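Local structure of proabylysin (Pyrococcus abyssi, 4JIU) at residues D43-N48 and L100-V105; F55-H60 and D94-K99. The protein is the zymogen of a minigluzincin, a small soluble zinc metallopeptidase that probably hydrolyses peptide bonds once its blocked metal site is freed. The protein carries 1 engineered substitution. All blocks are in the same frame, centred on the assembly; numbering follows the deposited sequence. Where two conformers were deposited one is given.

Contact 1 (D43-N48 and L100-V105). With ZN (zinc ion), chain B.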
loop_
_atom_site.group_PDB
_atom_site.type_symbol
_atom_site.label_atom_id
_atom_site.label_comp_id
_atom_site.label_asym_id
_atom_site.label_seq_id
_atom_site.Cartn_x
_atom_site.Cartn_y
_atom_site.Cartn_z
ATOM N N ASP A 43 -9.428 -3.744 -2.359
ATOM C CA ASP A 43 -10.550 -3.977 -3.284
ATOM C C ASP A 43 -10.108 -4.951 -4.362
ATOM O O ASP A 43 -8.950 -4.912 -4.761
ATOM C CB ASP A 43 -10.983 -2.668 -3.901
ATOM C CG ASP A 43 -12.211 -2.817 -4.751
ATOM O OD1 ASP A 43 -12.053 -3.111 -5.957
ATOM O OD2 ASP A 43 -13.332 -2.671 -4.220
ATOM N N PRO A 44 -10.979 -5.861 -4.833
ATOM C CA PRO A 44 -10.554 -6.802 -5.845
ATOM C C PRO A 44 -9.951 -6.172 -7.091
ATOM O O PRO A 44 -9.125 -6.832 -7.769
ATOM C CB PRO A 44 -11.856 -7.544 -6.199
ATOM C CG PRO A 44 -12.761 -7.349 -5.051
ATOM C CD PRO A 44 -12.331 -6.091 -4.356
ATOM N N ALA A 45 -10.303 -4.932 -7.410
ATOM C CA ALA A 45 -9.686 -4.312 -8.583
ATOM C C ALA A 45 -8.172 -4.190 -8.481
ATOM O O ALA A 45 -7.457 -4.150 -9.500
ATOM C CB ALA A 45 -10.329 -2.950 -8.750
ATOM N N VAL A 46 -7.651 -4.105 -7.288
ATOM C CA VAL A 46 -6.198 -4.015 -7.136
ATOM C C VAL A 46 -5.505 -5.198 -7.781
ATOM O O VAL A 46 -4.386 -5.057 -8.233
ATOM C CB VAL A 46 -5.862 -3.915 -5.636
ATOM C CG1 VAL A 46 -4.368 -3.995 -5.323
ATOM C CG2 VAL A 46 -6.413 -2.610 -5.100
ATOM N N LEU A 47 -6.115 -6.386 -7.778
ATOM C CA LEU A 47 -5.435 -7.628 -8.179
ATOM C C LEU A 47 -5.194 -7.676 -9.664
ATOM O O LEU A 47 -4.459 -8.531 -10.165
ATOM C CB LEU A 47 -6.203 -8.877 -7.686
ATOM C CG LEU A 47 -6.345 -9.042 -6.168
ATOM C CD1 LEU A 47 -7.187 -10.278 -5.876
ATOM C CD2 LEU A 47 -5.009 -9.098 -5.431
ATOM N N ASN A 48 -5.818 -6.714 -10.403
ATOM C CA ASN A 48 -5.620 -6.589 -11.824
ATOM C C ASN A 48 -4.710 -5.427 -12.222
ATOM O O ASN A 48 -4.544 -5.105 -13.421
ATOM C CB ASN A 48 -6.973 -6.387 -12.546
ATOM C CG ASN A 48 -7.944 -7.532 -12.363
ATOM O OD1 ASN A 48 -7.553 -8.707 -12.369
ATOM N ND2 ASN A 48 -9.207 -7.183 -12.160
ATOM N N LEU A 100 -8.358 3.327 -12.051
ATOM C CA LEU A 100 -9.433 2.869 -11.210
ATOM C C LEU A 100 -10.406 3.962 -10.800
ATOM O O LEU A 100 -11.503 3.621 -10.340
ATOM C CB LEU A 100 -8.869 2.184 -9.949
ATOM C CG LEU A 100 -8.052 0.912 -10.220
ATOM C CD1 LEU A 100 -7.620 0.302 -8.877
ATOM C CD2 LEU A 100 -8.796 -0.101 -11.078
ATOM N N GLN A 101 -10.014 5.220 -10.941
ATOM C CA GLN A 101 -10.840 6.367 -10.622
ATOM C C GLN A 101 -11.269 6.369 -9.173
ATOM O O GLN A 101 -12.324 6.854 -8.847
ATOM C CB GLN A 101 -12.051 6.418 -11.569
ATOM C CG GLN A 101 -11.609 6.603 -13.010
ATOM C CD GLN A 101 -11.063 7.942 -13.373
ATOM O OE1 GLN A 101 -11.741 8.961 -13.029
ATOM N NE2 GLN A 101 -9.942 8.030 -14.062
ATOM N N ARG A 102 -10.437 5.830 -8.334
ATOM C CA ARG A 102 -10.659 5.650 -6.891
ATOM C C ARG A 102 -9.290 5.801 -6.248
ATOM O O ARG A 102 -8.256 5.510 -6.862
ATOM C CB ARG A 102 -11.233 4.276 -6.567
ATOM C CG ARG A 102 -12.451 3.848 -7.410
ATOM C CD ARG A 102 -12.599 2.317 -7.475
ATOM N NE ARG A 102 -12.964 1.778 -6.203
ATOM C CZ ARG A 102 -13.200 0.507 -5.903
ATOM N NH1 ARG A 102 -13.107 -0.430 -6.856
ATOM N NH2 ARG A 102 -13.506 0.309 -4.639
ATOM N N ASN A 103 -9.316 6.236 -5.009
ATOM C CA ASN A 103 -8.266 6.628 -4.134
ATOM C C ASN A 103 -7.844 5.477 -3.218
ATOM O O ASN A 103 -8.754 4.699 -2.896
ATOM C CB ASN A 103 -8.786 7.776 -3.219
ATOM C CG ASN A 103 -9.366 8.957 -3.939
ATOM O OD1 ASN A 103 -10.515 9.388 -3.782
ATOM N ND2 ASN A 103 -8.512 9.542 -4.782
ATOM N N MET A 104 -6.624 5.273 -2.708
ATOM C CA MET A 104 -6.315 4.425 -1.560
ATOM C C MET A 104 -6.262 5.300 -0.326
ATOM O O MET A 104 -5.913 6.492 -0.528
ATOM C CB MET A 104 -4.951 3.739 -1.690
ATOM C CG MET A 104 -3.711 4.614 -1.555
ATOM S SD MET A 104 -2.281 3.858 -2.367
ATOM C CE MET A 104 -2.687 4.161 -4.064
ATOM N N VAL A 105 -6.485 4.744 0.847
ATOM C CA VAL A 105 -6.323 5.545 2.066
ATOM C C VAL A 105 -4.820 5.695 2.337
ATOM O O VAL A 105 -4.348 6.847 2.553
ATOM C CB VAL A 105 -7.086 4.883 3.224
ATOM C CG1 VAL A 105 -6.859 5.642 4.508
ATOM C CG2 VAL A 105 -8.578 4.795 2.899
ATOM O OXT VAL A 105 -4.066 4.718 2.296
HETATM ZN ZN ZN B . -2.343 6.727 2.758
#

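Contact 2 (F55-H60 and D94-K99). With ZN (zinc ion), chain B.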
loop_
_atom_site.group_PDB
_atom_site.type_symbol
_atom_site.label_atom_id
_atom_site.label_comp_id
_atom_site.label_asym_id
_atom_site.label_seq_id
_atom_site.Cartn_x
_atom_site.Cartn_y
_atom_site.Cartn_z
ATOM N N PHE A 55 2.457 -3.243 -5.967
ATOM C CA PHE A 55 3.512 -3.108 -4.971
ATOM C C PHE A 55 3.421 -1.736 -4.290
ATOM O O PHE A 55 3.621 -1.641 -3.084
ATOM C CB PHE A 55 4.890 -3.307 -5.613
ATOM C CG PHE A 55 5.978 -3.630 -4.620
ATOM C CD1 PHE A 55 5.882 -4.751 -3.789
ATOM C CD2 PHE A 55 7.107 -2.811 -4.532
ATOM C CE1 PHE A 55 6.888 -5.064 -2.930
ATOM C CE2 PHE A 55 8.142 -3.173 -3.652
ATOM C CZ PHE A 55 8.012 -4.282 -2.862
ATOM N N TYR A 56 3.154 -0.679 -5.061
ATOM C CA TYR A 56 2.978 0.637 -4.447
ATOM C C TYR A 56 1.922 0.606 -3.372
ATOM O O TYR A 56 2.053 1.157 -2.305
ATOM C CB TYR A 56 2.714 1.734 -5.522
ATOM C CG TYR A 56 2.463 3.028 -4.800
ATOM C CD1 TYR A 56 3.552 3.727 -4.260
ATOM C CD2 TYR A 56 1.226 3.541 -4.521
ATOM C CE1 TYR A 56 3.373 4.872 -3.573
ATOM C CE2 TYR A 56 1.031 4.655 -3.771
ATOM C CZ TYR A 56 2.118 5.343 -3.280
ATOM O OH TYR A 56 1.980 6.487 -2.543
ATOM N N ILE A 57 0.739 0.049 -3.717
ATOM C CA ILE A 57 -0.339 0.008 -2.747
ATOM C C ILE A 57 0.094 -0.703 -1.465
ATOM O O ILE A 57 -0.189 -0.227 -0.372
ATOM C CB ILE A 57 -1.612 -0.613 -3.370
ATOM C CG1 ILE A 57 -2.142 0.295 -4.490
ATOM C CG2 ILE A 57 -2.642 -0.888 -2.294
ATOM C CD1 ILE A 57 -3.166 -0.329 -5.347
ATOM N N LEU A 58 0.726 -1.860 -1.603
ATOM C CA LEU A 58 1.189 -2.588 -0.437
ATOM C C LEU A 58 2.178 -1.783 0.367
ATOM O O LEU A 58 2.121 -1.764 1.606
ATOM C CB LEU A 58 1.759 -3.940 -0.856
ATOM C CG LEU A 58 0.721 -4.938 -1.367
ATOM C CD1 LEU A 58 1.423 -6.203 -1.847
ATOM C CD2 LEU A 58 -0.319 -5.310 -0.352
ATOM N N ILE A 59 3.159 -1.151 -0.288
ATOM C CA ILE A 59 4.146 -0.332 0.390
ATOM C C ILE A 59 3.470 0.848 1.075
ATOM O O ILE A 59 3.841 1.147 2.237
ATOM C CB ILE A 59 5.246 0.099 -0.579
ATOM C CG1 ILE A 59 6.195 -1.046 -0.963
ATOM C CG2 ILE A 59 6.016 1.308 -0.046
ATOM C CD1 ILE A 59 7.127 -1.484 0.144
ATOM N N HIS A 60 2.551 1.512 0.409
ATOM C CA HIS A 60 1.839 2.641 0.986
ATOM C C HIS A 60 1.122 2.217 2.239
ATOM O O HIS A 60 1.176 2.887 3.292
ATOM C CB HIS A 60 0.913 3.222 -0.086
ATOM C CG HIS A 60 0.139 4.417 0.395
ATOM N ND1 HIS A 60 0.388 5.683 -0.083
ATOM C CD2 HIS A 60 -0.884 4.617 1.257
ATOM C CE1 HIS A 60 -0.426 6.570 0.477
ATOM N NE2 HIS A 60 -1.210 5.924 1.343
ATOM N N ASP A 94 -0.829 8.482 -9.555
ATOM C CA ASP A 94 -1.565 9.053 -10.684
ATOM C C ASP A 94 -2.002 7.953 -11.629
ATOM O O ASP A 94 -3.111 7.988 -12.172
ATOM C CB ASP A 94 -0.697 10.087 -11.402
ATOM C CG ASP A 94 -0.544 11.420 -10.700
ATOM O OD1 ASP A 94 -1.298 11.668 -9.725
ATOM O OD2 ASP A 94 0.304 12.281 -11.039
ATOM N N ARG A 95 -1.116 7.002 -11.900
ATOM C CA ARG A 95 -1.490 5.873 -12.784
ATOM C C ARG A 95 -2.659 5.100 -12.223
ATOM O O ARG A 95 -3.573 4.673 -12.933
ATOM C CB ARG A 95 -0.254 4.999 -13.060
ATOM C CG ARG A 95 0.877 5.736 -13.791
ATOM C CD ARG A 95 2.085 4.867 -14.059
ATOM N NE ARG A 95 3.199 5.631 -14.581
ATOM C CZ ARG A 95 4.392 5.127 -14.910
ATOM N NH1 ARG A 95 4.608 3.831 -14.715
ATOM N NH2 ARG A 95 5.351 5.893 -15.390
ATOM N N ILE A 96 -2.622 4.789 -10.943
ATOM C CA ILE A 96 -3.674 4.033 -10.295
ATOM C C ILE A 96 -4.981 4.778 -10.326
ATOM O O ILE A 96 -6.042 4.238 -10.651
ATOM C CB ILE A 96 -3.281 3.700 -8.839
ATOM C CG1 ILE A 96 -2.091 2.758 -8.834
ATOM C CG2 ILE A 96 -4.490 3.155 -8.107
ATOM C CD1 ILE A 96 -1.441 2.632 -7.479
ATOM N N MET A 97 -4.944 6.077 -10.050
ATOM C CA MET A 97 -6.150 6.898 -10.133
ATOM C C MET A 97 -6.688 6.957 -11.556
ATOM O O MET A 97 -7.906 6.879 -11.716
ATOM C CB MET A 97 -5.867 8.319 -9.647
ATOM C CG MET A 97 -7.032 9.222 -9.973
ATOM S SD MET A 97 -8.515 8.926 -9.040
ATOM C CE MET A 97 -9.779 9.778 -9.988
ATOM N N THR A 98 -5.825 7.075 -12.556
ATOM C CA THR A 98 -6.314 7.082 -13.936
ATOM C C THR A 98 -7.076 5.806 -14.214
ATOM O O THR A 98 -8.126 5.804 -14.836
ATOM C CB THR A 98 -5.124 7.238 -14.874
ATOM O OG1 THR A 98 -4.646 8.587 -14.692
ATOM C CG2 THR A 98 -5.515 7.043 -16.324
ATOM N N LYS A 99 -6.485 4.683 -13.772
ATOM C CA LYS A 99 -7.088 3.411 -14.117
ATOM C C LYS A 99 -8.386 3.149 -13.387
ATOM O O LYS A 99 -9.380 2.711 -13.925
ATOM C CB LYS A 99 -6.137 2.273 -13.862
ATOM C CG LYS A 99 -6.762 1.053 -14.575
ATOM C CD LYS A 99 -5.908 -0.149 -14.376
ATOM C CE LYS A 99 -6.524 -1.403 -15.006
ATOM N NZ LYS A 99 -5.934 -2.629 -14.341
HETATM ZN ZN ZN B . -2.343 6.727 2.758
#

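Contact 1 (D43-N48 and L100-V105)
Arg102 and Asp43 form a salt bridge that ties the C-terminal tail to the turn following strand 39-42. The firmer bond runs from Arg102 NH2 to Asp43 OD2, 3.0 Å long; OD2 lies in the guanidinium plane, but the donor stands above the carboxylate plane, which is turned 82° from the guanidinium. A weak bond joins Arg102 NH1 to Asp43 OD1 at 3.0 Å (135° at the hydrogen); with the planes crossed, the pair is not a flat bidentate one. Asp43 has further partners: OD1 accepts from Ala45 N at 2.9 Å in an Asx turn, which leads into the 3-10 segment 44-48, and OD2 also accepts from Leu26 N of another loop. The arginine gets to the carboxylate through a bend at chi3 (69°). Beside this polar cluster Ala45 CB meets Leu100 CD2 at 4.0 Å, a small apolar patch where helix 88-100 ends, just before Gln101 adopts positive phi. Further along the tail, Val105 O binds the zinc ion at 2.0 Å. With each carboxylate oxygen accepting from both the arginine and a backbone N-H, Asp43 is probably ionised, and the bridge probably helps to hold the start of the tail whose terminal carboxylate occupies the metal site.

Contact 2 (F55-H60 and D94-K99)
Ile96 of helix 88-100 meets helix 51-67 through the end of its side chain, its CD1 methyl lying against both Ile57 and Tyr56. The contact with Ile57 is made along the branch: Ile96 CD1 is 3.9 Å from Ile57 CG1 and 4.0 Å from Ile57 CD1. Ile57 starts off to one side of the facing helix, and its CG1 arm, set anti to the carbonyl carbon (chi1 -65°), brings its end nearer to Ile96. The same Ile96 methyl approaches the Tyr56 ring obliquely, CD1 to Tyr56 CD2 at 4.1 Å. The junction is buried and wholly apolar, with no hydrogen bond between the two segments; Phe84 adds an edge-to-face ring contact to Tyr56.

The polar end of Tyr56 works elsewhere. Its ring swings out with CG anti to the backbone N (chi1 177°), and its OH is hydrogen-bonded to Glu93 and also accepts from His60 ND1, 3.0 Å away and 161° at the hydrogen, close to the imidazole plane. The phenol thereby helps fix the rotation of the imidazole, whose NE2 binds the zinc ion at 2.0 Å; Tyr56 is thus a second-shell residue of the metal site. His60 and His64, one helical turn apart, are the two histidines of the HExxH motif, consistent with the zinc-binding helix of a minigluzincin, packed here on helix 88-100.

In the fold
From the N terminus the chain passes through helix 2-13 and the three-stranded sheet before reaching 43-48, where contact 1 opens a loop that closes only at the C-terminal tail. Within that loop lies contact 2, which begins on helix 51-67 and is completed on helix 88-100, after helix 74-80. Contact 1 thus joins the exit of the sheet to the tail, and contact 2 joins two helices. Since 94-99 runs directly into 100-105, the second segments of the two contacts are continuous. They converge on the zinc ion: His60 supplies one ligand from contact 2 and Val105 another from contact 1, with His64 and His72 completing the site.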